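Local coordinates for nudix hydrolase domain-containing protein (PDB 3E57), which is of uncertain function but, as a putative Nudix hydrolase, probably hydrolyses a nucleoside diphosphate linked to another group, at residues Pro71-Met76 and Lys121-Glu126; Ile75-Arg80 and Trp177-Leu182; Val81-Arg86 and Tyr99-Gly104; Glu129-Ser134 and Phe167-Lys172; Arg136-Leu141 and Ala158-Arg163. All coordinates share one frame; numbering follows the deposited sequence.

Contact 1 of 5, residues Pro71-Met76 and Lys121-Glu126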
# COMPACT_ATOMS: atom_id res chain seq x y z
N PRO B 71 8.44 15.28 3.30
CA PRO B 71 8.47 14.79 4.67
C PRO B 71 7.05 14.82 5.24
O PRO B 71 6.32 15.77 4.99
CB PRO B 71 9.39 15.78 5.39
CG PRO B 71 9.40 17.00 4.51
CD PRO B 71 9.31 16.46 3.13
N TYR B 72 6.66 13.76 5.94
CA TYR B 72 5.27 13.56 6.38
C TYR B 72 5.31 12.98 7.79
O TYR B 72 5.70 11.82 7.99
CB TYR B 72 4.56 12.62 5.43
CG TYR B 72 3.05 12.61 5.56
CD1 TYR B 72 2.29 13.71 5.16
CD2 TYR B 72 2.38 11.50 6.06
CE1 TYR B 72 0.91 13.71 5.28
CE2 TYR B 72 0.98 11.51 6.17
CZ TYR B 72 0.26 12.61 5.77
OH TYR B 72 -1.13 12.61 5.88
N VAL B 73 4.94 13.78 8.78
CA VAL B 73 5.17 13.44 10.17
C VAL B 73 3.86 13.24 10.91
O VAL B 73 3.01 14.12 10.93
CB VAL B 73 5.99 14.54 10.88
CG1 VAL B 73 6.33 14.11 12.30
CG2 VAL B 73 7.27 14.85 10.08
N VAL B 74 3.73 12.07 11.51
CA VAL B 74 2.64 11.76 12.40
C VAL B 74 3.15 12.03 13.81
O VAL B 74 4.24 11.58 14.18
CB VAL B 74 2.23 10.29 12.27
CG1 VAL B 74 1.18 9.93 13.33
CG2 VAL B 74 1.72 10.00 10.86
N ILE B 75 2.38 12.78 14.58
CA ILE B 75 2.80 13.21 15.91
C ILE B 75 2.05 12.41 16.96
O ILE B 75 0.83 12.30 16.88
CB ILE B 75 2.54 14.73 16.09
CG1 ILE B 75 3.51 15.52 15.22
CG2 ILE B 75 2.68 15.15 17.56
CD1 ILE B 75 3.17 16.97 15.12
N MET B 76 2.78 11.84 17.92
CA MET B 76 2.18 11.21 19.09
C MET B 76 2.63 11.89 20.38
O MET B 76 3.82 12.10 20.58
CB MET B 76 2.55 9.74 19.17
CG MET B 76 1.71 8.86 18.25
SD MET B 76 1.95 7.12 18.62
CE MET B 76 0.82 6.86 19.98
N LYS B 121 16.53 19.70 7.59
CA LYS B 121 16.06 21.00 8.10
C LYS B 121 14.63 21.30 7.65
O LYS B 121 13.81 21.77 8.45
CB LYS B 121 17.02 22.14 7.74
CG LYS B 121 18.17 22.25 8.72
CD LYS B 121 18.99 23.52 8.51
CE LYS B 121 20.35 23.44 9.22
NZ LYS B 121 21.13 22.22 8.84
N GLY B 122 14.33 21.01 6.39
CA GLY B 122 12.97 21.18 5.86
C GLY B 122 11.93 20.34 6.59
O GLY B 122 10.81 20.79 6.82
N LEU B 123 12.31 19.12 6.95
CA LEU B 123 11.50 18.24 7.80
C LEU B 123 11.12 18.95 9.11
O LEU B 123 9.94 19.00 9.47
CB LEU B 123 12.27 16.95 8.09
CG LEU B 123 11.78 15.94 9.13
CD1 LEU B 123 10.48 15.32 8.71
CD2 LEU B 123 12.85 14.86 9.37
N GLU B 124 12.11 19.50 9.81
CA GLU B 124 11.89 20.25 11.04
C GLU B 124 11.04 21.51 10.80
O GLU B 124 10.05 21.75 11.49
CB GLU B 124 13.25 20.64 11.67
CG GLU B 124 13.15 21.38 13.00
CD GLU B 124 14.48 21.96 13.47
OE1 GLU B 124 15.52 21.74 12.80
OE2 GLU B 124 14.48 22.64 14.53
N ARG B 125 11.43 22.30 9.80
CA ARG B 125 10.72 23.53 9.45
C ARG B 125 9.24 23.27 9.13
O ARG B 125 8.35 23.89 9.71
CB ARG B 125 11.39 24.21 8.25
CG ARG B 125 10.63 25.42 7.71
CD ARG B 125 11.24 25.95 6.42
NE ARG B 125 11.33 24.92 5.39
CZ ARG B 125 10.30 24.44 4.69
NH1 ARG B 125 9.07 24.88 4.90
NH2 ARG B 125 10.50 23.51 3.77
N GLU B 126 9.03 22.36 8.18
CA GLU B 126 7.71 21.90 7.75
C GLU B 126 6.76 21.68 8.94
O GLU B 126 5.65 22.21 8.96
CB GLU B 126 7.90 20.59 6.96
CG GLU B 126 6.67 19.92 6.41
CD GLU B 126 6.04 18.93 7.36
OE1 GLU B 126 6.59 17.81 7.56
OE2 GLU B 126 4.97 19.26 7.90
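Leu-123 pushes one methyl, CD1, into the notch between Pro-71 and Val-73, meeting Pro-71 CB at 3.5 Å and Val-73 CG2 also at 3.5 Å. With CG trans to the backbone nitrogen (chi1 170°), the leucine leaves the flank of its helix and its CD1 branch meets the strand, crossing the valine side chain at about a right angle. Two residues apart on an extended strand, Pro-71 and Val-73 point to the same side, so the CB of the proline ring and a valine methyl together make a groove that suits a leucine. The strand and the helix axes pass 8.6 Å apart at -49°. This helix, 115-130, carries the sequence REVNEE, which fits the REUXEE core of the Nudix signature, and here it packs on the face of the central sheet. One turn on from Leu-123, Glu-126 bends back at chi2 (-90°) and brings OE1 to 3.3 Å from Pro-71 O. Both are acceptors and no hydrogen bond joins them. Neighbouring Arg-125 turns elsewhere, forming salt bridges with Asp-111 and Glu-129. Between these two segments the cohesion is mainly that of buried hydrocarbon, and the carboxylate adds no hydrogen bond to the strand.

Contact 2 of 5, residues Ile75-Arg80 and Trp177-Leu182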
# COMPACT_ATOMS: atom_id res chain seq x y z
N ILE B 75 2.38 12.78 14.58
CA ILE B 75 2.80 13.21 15.91
C ILE B 75 2.05 12.41 16.96
O ILE B 75 0.83 12.30 16.88
CB ILE B 75 2.54 14.73 16.09
CG1 ILE B 75 3.51 15.52 15.22
CG2 ILE B 75 2.68 15.15 17.56
CD1 ILE B 75 3.17 16.97 15.12
N MET B 76 2.78 11.84 17.92
CA MET B 76 2.18 11.21 19.09
C MET B 76 2.63 11.89 20.38
O MET B 76 3.82 12.10 20.58
CB MET B 76 2.55 9.74 19.17
CG MET B 76 1.71 8.86 18.25
SD MET B 76 1.95 7.12 18.62
CE MET B 76 0.82 6.86 19.98
N ASP B 77 1.65 12.22 21.23
CA ASP B 77 1.88 12.78 22.57
C ASP B 77 1.43 11.70 23.54
O ASP B 77 0.24 11.43 23.67
CB ASP B 77 1.06 14.07 22.76
CG ASP B 77 1.39 14.82 24.06
OD1 ASP B 77 1.85 14.20 25.04
OD2 ASP B 77 1.16 16.04 24.11
N GLY B 78 2.40 11.05 24.18
CA GLY B 78 2.12 9.90 25.03
C GLY B 78 1.56 8.78 24.18
O GLY B 78 2.16 8.39 23.17
N ASP B 79 0.39 8.28 24.57
CA ASP B 79 -0.23 7.18 23.83
C ASP B 79 -1.36 7.70 22.95
O ASP B 79 -2.23 6.93 22.54
CB ASP B 79 -0.72 6.10 24.80
CG ASP B 79 0.35 5.04 25.08
OD1 ASP B 79 1.22 4.80 24.21
OD2 ASP B 79 0.32 4.43 26.18
N ARG B 80 -1.31 8.99 22.62
CA ARG B 80 -2.31 9.62 21.76
C ARG B 80 -1.66 10.12 20.49
O ARG B 80 -0.47 10.46 20.49
CB ARG B 80 -2.98 10.78 22.49
CG ARG B 80 -3.85 10.33 23.64
CD ARG B 80 -4.52 11.50 24.33
NE ARG B 80 -5.51 11.04 25.31
CZ ARG B 80 -6.84 11.10 25.18
NH1 ARG B 80 -7.41 11.63 24.10
NH2 ARG B 80 -7.61 10.65 26.16
N TRP B 177 -7.67 20.42 15.93
CA TRP B 177 -6.88 19.26 16.26
C TRP B 177 -7.56 18.48 17.36
O TRP B 177 -8.41 19.00 18.08
CB TRP B 177 -5.48 19.68 16.70
CG TRP B 177 -5.50 20.59 17.89
CD1 TRP B 177 -5.51 21.96 17.87
CD2 TRP B 177 -5.53 20.21 19.26
NE1 TRP B 177 -5.54 22.45 19.16
CE2 TRP B 177 -5.56 21.39 20.03
CE3 TRP B 177 -5.55 18.97 19.93
CZ2 TRP B 177 -5.60 21.38 21.43
CZ3 TRP B 177 -5.59 18.96 21.32
CH2 TRP B 177 -5.61 20.16 22.05
N GLU B 178 -7.18 17.22 17.46
CA GLU B 178 -7.64 16.31 18.49
C GLU B 178 -6.48 15.39 18.75
O GLU B 178 -5.78 15.01 17.82
CB GLU B 178 -8.80 15.46 17.97
CG GLU B 178 -10.19 15.94 18.31
CD GLU B 178 -11.25 14.97 17.81
OE1 GLU B 178 -11.62 15.07 16.62
OE2 GLU B 178 -11.68 14.10 18.59
N LEU B 179 -6.28 15.01 20.01
CA LEU B 179 -5.36 13.93 20.34
C LEU B 179 -6.25 12.73 20.63
O LEU B 179 -7.08 12.79 21.53
CB LEU B 179 -4.48 14.27 21.54
CG LEU B 179 -3.32 15.24 21.27
CD1 LEU B 179 -2.79 15.81 22.58
CD2 LEU B 179 -2.21 14.56 20.51
N ILE B 180 -6.13 11.66 19.85
CA ILE B 180 -6.96 10.50 20.07
C ILE B 180 -6.13 9.33 20.56
O ILE B 180 -4.97 9.19 20.20
CB ILE B 180 -7.76 10.09 18.80
CG1 ILE B 180 -6.84 9.54 17.72
CG2 ILE B 180 -8.57 11.29 18.28
CD1 ILE B 180 -7.59 9.00 16.52
N LYS B 181 -6.74 8.50 21.39
CA LYS B 181 -6.10 7.27 21.84
C LYS B 181 -5.89 6.35 20.64
O LYS B 181 -6.68 6.36 19.69
CB LYS B 181 -6.96 6.60 22.91
CG LYS B 181 -6.95 7.37 24.22
CD LYS B 181 -7.77 6.71 25.32
CE LYS B 181 -9.26 7.00 25.18
NZ LYS B 181 -9.99 6.64 26.44
N LEU B 182 -4.81 5.59 20.67
CA LEU B 182 -4.47 4.69 19.57
C LEU B 182 -5.59 3.68 19.31
O LEU B 182 -5.83 3.33 18.17
CB LEU B 182 -3.15 3.97 19.85
CG LEU B 182 -2.18 3.73 18.69
CD1 LEU B 182 -1.88 5.00 17.91
CD2 LEU B 182 -0.88 3.15 19.25
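Arg-80 gives NH1 to Leu-179 O at 2.8 Å, with the oxygen in the guanidinium plane but the donor lifted 41° out of the carbonyl plane, and the N-H...O angle a bent 139°. Over the centre of one guanidinium face lies Lys-181 CG, 3.8 Å above the plane; the two long side chains run side by side and point the same way, their like charges 4.7 Å apart from Arg-80 NH2 to Lys-181 NZ. The arginine's extended aliphatic part also crosses Leu-179, whose CB is 3.9 Å from Arg-80 CB. Beneath this, Arg-80 and Lys-181 form an antiparallel non-hydrogen-bonded pair, where strand 176-181 joins the edge of strand 80-85. What places Arg-80 is a tight two-residue beta hairpin between strands 66-77 and 80-85: a type II' turn from Asp-77 to Arg-80, with Gly-78 at a positive phi that favours glycine. The turn is closed by Asp-77 N to Arg-80 O, 2.9 Å, and by the reverse bond from Arg-80 N to Asp-77 O. From the other strand, Leu-182 N makes a weak, long bond to Asp-79 O. Met-76, bent at chi3, makes an apolar contact, its terminal methyl CE 3.9 Å from Leu-182 CD1. Separately, Leu-179 CD2 touches the Asp-77 CB carbon. The carboxylate of Asp-77 has its partner outside the contact: OD2 accepts a hydrogen bond from Phe-166 N.

Contact 3 of 5, residues Val81-Arg86 and Tyr99-Gly104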
# COMPACT_ATOMS: atom_id res chain seq x y z
N VAL B 81 -2.44 10.15 19.41
CA VAL B 81 -1.95 10.59 18.11
C VAL B 81 -2.72 11.84 17.69
O VAL B 81 -3.92 11.95 17.96
CB VAL B 81 -2.10 9.48 17.03
CG1 VAL B 81 -3.56 9.07 16.85
CG2 VAL B 81 -1.50 9.94 15.71
N LEU B 82 -2.03 12.75 17.02
CA LEU B 82 -2.62 14.01 16.58
C LEU B 82 -3.41 13.83 15.27
O LEU B 82 -2.86 13.39 14.27
CB LEU B 82 -1.53 15.06 16.39
CG LEU B 82 -1.97 16.44 15.91
CD1 LEU B 82 -2.78 17.15 16.98
CD2 LEU B 82 -0.77 17.27 15.49
N ILE B 83 -4.68 14.20 15.32
CA ILE B 83 -5.56 14.25 14.16
C ILE B 83 -5.90 15.71 13.94
O ILE B 83 -6.18 16.42 14.90
CB ILE B 83 -6.85 13.47 14.44
CG1 ILE B 83 -6.56 11.98 14.62
CG2 ILE B 83 -7.86 13.67 13.32
CD1 ILE B 83 -6.22 11.26 13.35
N THR B 84 -5.87 16.17 12.70
CA THR B 84 -6.23 17.54 12.40
C THR B 84 -7.34 17.57 11.36
O THR B 84 -7.57 16.58 10.66
CB THR B 84 -5.03 18.36 11.88
OG1 THR B 84 -4.50 17.71 10.72
CG2 THR B 84 -3.93 18.48 12.95
N LYS B 85 -7.99 18.72 11.26
CA LYS B 85 -9.11 18.90 10.36
C LYS B 85 -9.23 20.38 10.07
O LYS B 85 -9.30 21.19 11.00
CB LYS B 85 -10.38 18.41 11.05
CG LYS B 85 -11.62 18.49 10.20
CD LYS B 85 -12.78 17.83 10.92
CE LYS B 85 -13.34 18.71 12.02
NZ LYS B 85 -14.72 19.15 11.75
N ARG B 86 -9.23 20.74 8.79
CA ARG B 86 -9.42 22.15 8.39
C ARG B 86 -10.83 22.63 8.74
O ARG B 86 -11.00 23.64 9.42
CB ARG B 86 -9.16 22.32 6.90
CG ARG B 86 -7.68 22.45 6.52
CD ARG B 86 -7.26 21.53 5.37
NE ARG B 86 -8.39 21.15 4.52
CZ ARG B 86 -8.31 20.34 3.46
NH1 ARG B 86 -7.15 19.83 3.07
NH2 ARG B 86 -9.42 20.06 2.78
N TYR B 99 -10.82 14.24 8.35
CA TYR B 99 -9.77 14.17 9.35
C TYR B 99 -8.46 13.78 8.64
O TYR B 99 -8.47 12.98 7.69
CB TYR B 99 -10.09 13.13 10.40
CG TYR B 99 -11.33 13.41 11.25
CD1 TYR B 99 -11.36 14.46 12.15
CD2 TYR B 99 -12.43 12.58 11.18
CE1 TYR B 99 -12.50 14.70 12.95
CE2 TYR B 99 -13.55 12.79 11.95
CZ TYR B 99 -13.59 13.85 12.84
OH TYR B 99 -14.73 14.04 13.61
N SER B 100 -7.36 14.34 9.08
CA SER B 100 -6.06 14.00 8.50
C SER B 100 -5.07 13.59 9.58
O SER B 100 -5.18 13.99 10.74
CB SER B 100 -5.55 15.15 7.65
OG SER B 100 -5.24 16.25 8.48
N LEU B 101 -4.10 12.78 9.16
CA LEU B 101 -3.10 12.19 10.03
C LEU B 101 -1.79 12.37 9.30
O LEU B 101 -1.55 11.74 8.25
CB LEU B 101 -3.34 10.69 10.22
CG LEU B 101 -2.32 9.96 11.08
CD1 LEU B 101 -2.49 10.38 12.55
CD2 LEU B 101 -2.38 8.45 10.94
N GLY B 102 -0.95 13.25 9.82
CA GLY B 102 0.32 13.52 9.21
C GLY B 102 0.42 14.95 8.75
O GLY B 102 -0.53 15.48 8.16
N ILE B 103 1.56 15.57 9.04
CA ILE B 103 1.84 16.94 8.63
C ILE B 103 2.98 16.89 7.63
O ILE B 103 4.07 16.40 7.93
CB ILE B 103 2.23 17.79 9.83
CG1 ILE B 103 1.13 17.77 10.88
CG2 ILE B 103 2.51 19.23 9.40
CD1 ILE B 103 1.61 18.17 12.24
N GLY B 104 2.71 17.34 6.41
CA GLY B 104 3.69 17.30 5.35
C GLY B 104 3.95 18.64 4.73
O GLY B 104 3.14 19.56 4.84
O HOH W 1 -1.98 15.21 11.97
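Thr-84 and Ser-100 form a single antiparallel hydrogen-bonded pair, with Thr-84 N to Ser-100 O at 3.0 Å and Ser-100 N to Thr-84 O at 2.7 Å. Their hydroxyls add a third link, Thr-84 OG1 donating to Ser-100 OG at 2.8 Å. In both residues the oxygen sits between backbone N and carbonyl carbon (chi1 57° and 67°), which brings the two hydroxyls together beside the bridge. A valine in place of Thr-84 would probably leave Ser-100 OG without this donor and set the serine hydroxyl freer to turn. Past this bridge the chains splay: a water takes the place of a direct bond, donating to Leu-82 O and accepting from Gly-102 N. Gly-102 has backbone angles that call for glycine, and it leads into strand 103-104, which pairs with strand 66-77 in the central Nudix sheet. The remaining contacts are largely between hydrocarbon parts of side chains. Leu-101 CD1 presses tightly on Val-81 CG2 at 3.3 Å, crossing it at about a right angle, and also touches Ile-83 CD1. Ile-83 CG2 meets Tyr-99 CB at 3.7 Å, while the aliphatic Lys-85 CD reaches Tyr-99 CE1 at 3.7 Å. The tyrosine ring also meets Phe-188 edge-to-face.

Contact 4 of 5, residues Glu129-Ser134 and Phe167-Lys172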
# COMPACT_ATOMS: atom_id res chain seq x y z
N GLU B 129 6.18 25.03 11.19
CA GLU B 129 5.23 25.98 10.57
C GLU B 129 3.78 25.67 10.92
O GLU B 129 2.94 26.57 10.96
CB GLU B 129 5.36 25.99 9.04
CG GLU B 129 6.57 26.74 8.50
CD GLU B 129 6.73 26.61 6.99
OE1 GLU B 129 5.95 25.88 6.35
OE2 GLU B 129 7.66 27.23 6.44
N GLU B 130 3.47 24.39 11.16
CA GLU B 130 2.08 23.97 11.36
C GLU B 130 1.71 23.83 12.83
O GLU B 130 0.59 24.13 13.22
CB GLU B 130 1.81 22.64 10.66
CG GLU B 130 2.24 22.59 9.20
CD GLU B 130 1.08 22.72 8.22
OE1 GLU B 130 0.74 21.70 7.58
OE2 GLU B 130 0.52 23.83 8.09
N VAL B 131 2.64 23.34 13.64
CA VAL B 131 2.31 23.02 15.02
C VAL B 131 3.42 23.40 15.98
O VAL B 131 4.59 23.41 15.62
CB VAL B 131 2.04 21.51 15.17
CG1 VAL B 131 0.82 21.10 14.34
CG2 VAL B 131 3.27 20.71 14.77
N ASP B 132 3.02 23.70 17.22
CA ASP B 132 3.96 23.90 18.32
C ASP B 132 4.06 22.59 19.10
O ASP B 132 3.15 22.20 19.82
CB ASP B 132 3.50 25.05 19.23
CG ASP B 132 4.55 25.43 20.27
OD1 ASP B 132 5.72 24.99 20.16
OD2 ASP B 132 4.19 26.18 21.20
N VAL B 133 5.19 21.92 18.92
CA VAL B 133 5.46 20.63 19.56
C VAL B 133 6.91 20.57 20.00
O VAL B 133 7.76 21.28 19.47
CB VAL B 133 5.20 19.46 18.58
CG1 VAL B 133 3.80 19.54 18.02
CG2 VAL B 133 6.22 19.49 17.44
N SER B 134 7.19 19.73 20.98
CA SER B 134 8.55 19.42 21.36
C SER B 134 8.80 17.91 21.21
O SER B 134 8.36 17.12 22.03
CB SER B 134 8.81 19.87 22.79
OG SER B 134 10.11 19.51 23.19
N PHE B 167 1.54 21.04 21.88
CA PHE B 167 0.98 22.20 22.59
C PHE B 167 -0.20 22.78 21.85
O PHE B 167 -1.27 22.94 22.44
CB PHE B 167 2.06 23.26 22.79
CG PHE B 167 3.21 22.80 23.63
CD1 PHE B 167 3.05 22.61 25.00
CD2 PHE B 167 4.44 22.53 23.06
CE1 PHE B 167 4.10 22.17 25.78
CE2 PHE B 167 5.50 22.10 23.83
CZ PHE B 167 5.34 21.91 25.20
N SER B 168 -0.02 23.09 20.57
CA SER B 168 -1.09 23.65 19.75
C SER B 168 -0.75 23.68 18.26
O SER B 168 0.38 23.43 17.86
CB SER B 168 -1.41 25.08 20.20
OG SER B 168 -0.34 25.96 19.88
N VAL B 169 -1.75 24.02 17.45
CA VAL B 169 -1.52 24.31 16.04
C VAL B 169 -1.12 25.78 15.92
O VAL B 169 -1.58 26.62 16.69
CB VAL B 169 -2.77 23.98 15.15
CG1 VAL B 169 -3.22 22.55 15.40
CG2 VAL B 169 -3.92 24.96 15.39
N LYS B 170 -0.24 26.08 14.97
CA LYS B 170 0.21 27.45 14.76
C LYS B 170 -0.95 28.32 14.29
O LYS B 170 -1.15 29.42 14.80
CB LYS B 170 1.38 27.52 13.76
CG LYS B 170 2.79 27.80 14.35
CD LYS B 170 2.99 27.30 15.78
CE LYS B 170 4.45 26.91 16.08
NZ LYS B 170 5.48 27.57 15.23
N GLU B 171 -1.73 27.80 13.34
CA GLU B 171 -2.86 28.55 12.80
C GLU B 171 -4.19 27.95 13.23
O GLU B 171 -4.75 27.08 12.55
CB GLU B 171 -2.74 28.64 11.28
CG GLU B 171 -1.63 29.61 10.87
CD GLU B 171 -1.26 29.50 9.40
OE1 GLU B 171 -1.03 28.37 8.92
OE2 GLU B 171 -1.17 30.56 8.75
N LYS B 172 -4.70 28.44 14.36
CA LYS B 172 -5.94 27.94 14.94
C LYS B 172 -7.18 28.34 14.14
O LYS B 172 -8.27 27.81 14.37
CB LYS B 172 -6.08 28.43 16.39
CG LYS B 172 -4.99 27.92 17.31
CD LYS B 172 -5.18 28.41 18.74
CE LYS B 172 -4.01 27.99 19.62
NZ LYS B 172 -2.71 28.57 19.16
O HOH W 2 -1.35 25.38 11.23
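A classic beta bulge marks the pairing of strands 131-134 and 167-169: Phe-167 and Ser-168 both face Asp-132. Asp-132 O accepts a bond from Phe-167 N at 2.9 Å and a longer, weak one from Ser-168 N at 3.4 Å, so one carbonyl serves two successive amides. Phe-167 takes the near-helical backbone angles (-110°/-53°) expected of the first bulge position. In return Asp-132 N donates to Ser-168 O at 2.7 Å. The Phe-167 ring turns its edge to this carbonyl, with CD2 3.5 Å from Asp-132 O, and CE2 lies near Ser-134 CB. On the face away from Asp-132 and Ser-168, Val-131 and Val-169 form a non-hydrogen-bonded pair whose CG1 methyls are only loosely in touch; such beta-branched residues suit the face where Val-131 packs on Ile-75 and Phe-166.

Farther along, the strand gives way to a loop. There Lys-170 N donates almost straight to Glu-130 O at 2.7 Å, approaching from well above the carbonyl plane, and a water also donates to Glu-130 O while accepting from Glu-171 N. The Lys-170 side chain, kinked at chi2 and chi4, doubles back over the chain so that CE lies 3.5 Å from Val-131 O and NZ reaches Asn-128 O, a carbonyl at the end of helix 115-130, where a positive group would probably be favoured. Glu-129 leans away to its salt bridge with Arg-125. In this Nudix domain helix 115-130, which carries the signature sequence, runs on into strand 131-145, and that strand is paired here through a classic bulge.

Contact 5 of 5, residues Arg136-Leu141 and Ala158-Arg163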
# COMPACT_ATOMS: atom_id res chain seq x y z
N ARG B 136 10.84 14.31 20.81
CA ARG B 136 11.99 13.46 21.14
C ARG B 136 12.60 12.88 19.87
O ARG B 136 13.50 13.46 19.26
CB ARG B 136 11.60 12.27 22.03
CG ARG B 136 11.56 12.50 23.51
CD ARG B 136 10.14 12.60 24.09
NE ARG B 136 9.71 14.00 24.20
CZ ARG B 136 8.68 14.43 24.94
NH1 ARG B 136 7.94 13.59 25.65
NH2 ARG B 136 8.41 15.73 24.96
N GLU B 137 12.09 11.70 19.49
CA GLU B 137 12.58 11.00 18.31
C GLU B 137 11.69 11.35 17.16
O GLU B 137 10.45 11.37 17.30
CB GLU B 137 12.57 9.47 18.52
CG GLU B 137 13.83 8.92 19.19
CD GLU B 137 14.35 7.63 18.56
OE1 GLU B 137 13.53 6.83 18.05
OE2 GLU B 137 15.59 7.41 18.60
N LEU B 138 12.31 11.69 16.03
CA LEU B 138 11.67 11.44 14.75
C LEU B 138 12.16 10.06 14.36
O LEU B 138 13.37 9.84 14.19
CB LEU B 138 12.03 12.47 13.69
CG LEU B 138 11.33 13.83 13.78
CD1 LEU B 138 11.28 14.49 12.40
CD2 LEU B 138 9.92 13.71 14.35
N GLU B 139 11.24 9.12 14.28
CA GLU B 139 11.56 7.77 13.88
C GLU B 139 11.13 7.66 12.44
O GLU B 139 9.94 7.78 12.16
CB GLU B 139 10.79 6.76 14.74
CG GLU B 139 11.15 5.29 14.46
CD GLU B 139 10.25 4.29 15.20
OE1 GLU B 139 9.44 4.71 16.06
OE2 GLU B 139 10.36 3.08 14.91
N PHE B 140 12.07 7.48 11.52
CA PHE B 140 11.72 7.26 10.12
C PHE B 140 11.09 5.87 9.96
O PHE B 140 11.68 4.88 10.39
CB PHE B 140 12.96 7.39 9.25
CG PHE B 140 12.72 7.09 7.79
CD1 PHE B 140 12.02 7.96 6.99
CD2 PHE B 140 13.21 5.93 7.22
CE1 PHE B 140 11.82 7.69 5.65
CE2 PHE B 140 13.02 5.65 5.88
CZ PHE B 140 12.33 6.53 5.10
N LEU B 141 9.91 5.81 9.35
CA LEU B 141 9.22 4.54 9.14
C LEU B 141 9.40 4.00 7.73
O LEU B 141 9.60 2.81 7.55
CB LEU B 141 7.73 4.68 9.47
CG LEU B 141 7.35 5.15 10.87
CD1 LEU B 141 5.83 5.10 11.04
CD2 LEU B 141 8.04 4.32 11.93
N ALA B 158 7.87 10.66 2.80
CA ALA B 158 8.82 10.09 3.72
C ALA B 158 8.14 10.14 5.07
O ALA B 158 8.02 11.22 5.68
CB ALA B 158 10.13 10.90 3.75
N LEU B 159 7.67 8.98 5.53
CA LEU B 159 6.85 8.89 6.73
C LEU B 159 7.67 8.74 8.00
O LEU B 159 8.50 7.82 8.12
CB LEU B 159 5.92 7.69 6.61
CG LEU B 159 5.00 7.39 7.79
CD1 LEU B 159 4.06 8.57 8.09
CD2 LEU B 159 4.20 6.11 7.47
N PHE B 160 7.42 9.64 8.95
CA PHE B 160 8.02 9.62 10.27
C PHE B 160 6.96 9.58 11.33
O PHE B 160 5.87 10.11 11.15
CB PHE B 160 8.83 10.89 10.53
CG PHE B 160 9.98 11.07 9.60
CD1 PHE B 160 11.26 10.71 9.99
CD2 PHE B 160 9.78 11.62 8.35
CE1 PHE B 160 12.31 10.87 9.13
CE2 PHE B 160 10.83 11.78 7.48
CZ PHE B 160 12.10 11.42 7.88
N LEU B 161 7.33 8.98 12.47
CA LEU B 161 6.59 9.08 13.71
C LEU B 161 7.38 9.99 14.64
O LEU B 161 8.53 9.69 14.98
CB LEU B 161 6.46 7.70 14.33
CG LEU B 161 5.80 7.60 15.69
CD1 LEU B 161 4.41 8.22 15.68
CD2 LEU B 161 5.75 6.15 16.13
N GLY B 162 6.79 11.11 15.03
CA GLY B 162 7.45 12.03 15.96
C GLY B 162 6.76 11.92 17.30
O GLY B 162 5.57 12.21 17.40
N ARG B 163 7.48 11.49 18.33
CA ARG B 163 6.90 11.41 19.66
C ARG B 163 7.36 12.61 20.48
O ARG B 163 8.54 12.96 20.46
CB ARG B 163 7.29 10.11 20.36
CG ARG B 163 6.72 8.82 19.76
CD ARG B 163 7.02 7.67 20.73
NE ARG B 163 6.56 6.34 20.29
CZ ARG B 163 7.26 5.50 19.53
NH1 ARG B 163 8.47 5.83 19.07
NH2 ARG B 163 6.75 4.32 19.22
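Leu-159 O receives Leu-141 N at 2.7 Å in the carbonyl plane, at one end of an antiparallel ladder. At the middle Glu-139 and Leu-161 exchange bonds, the one from Glu-139 N to Leu-161 O being nearly straight, and at the far end Arg-136 N reaches Arg-163 O. Leu-138, Phe-140 and Phe-160 share one face. There Phe-140 turns its ring edge onto the face of Phe-160, centroids 5.2 Å apart and planes at 61°, with CD1 over the rim. A CG trans to its backbone N (chi1 176°) carries the Phe-140 ring along to Ala-158 CB. Gly-162 lies opposite Leu-138, whose CD2 comes to 3.4 Å from Gly-162 CA, where a CB would clash. In the Nudix alpha/beta/alpha sandwich this face is covered by Phe-119 and Leu-123 of helix 115-130 and by Phe-41. With an alanine here instead of Phe-160, the Phe-140 ring would probably lose the surface that receives its edge and be freer to turn. The other face carries Leu-141 against Leu-159, backed by helix 194-206, and, toward its margin, a weak salt bridge from Arg-163 NH1 to Glu-139 OE1 at 3.4 Å. The two side chains lie side by side, their carboxylate and guanidinium planes 24° apart, with Leu-161 CD2 over the guanidinium centre.

Overall arrangement
Strand 66-77 ties the set together: contact 1 packs helix 115-130 on it, contact 2 uses its terminal hairpin, and contacts 3 and 5 each include a strand paired with it. Contact 1 is the buried one, mainly apolar, without a hydrogen bond across its segments. Contacts 3 and 5 are partly buried, with a single bridge in contact 3 and a ladder in contact 5, each with hydrophobic side chains, whereas contact 4 lies at the surface and depends largely on backbone bonds. Contact 2, also partly buried, joins charged side chains to a turn. Contacts 4 and 5 share strand 131-145. Contacts 1 and 5 meet where Leu-123 touches Leu-138; Ile-75 likewise packs on Val-131 and Ile-103, joining contacts 2, 3 and 4.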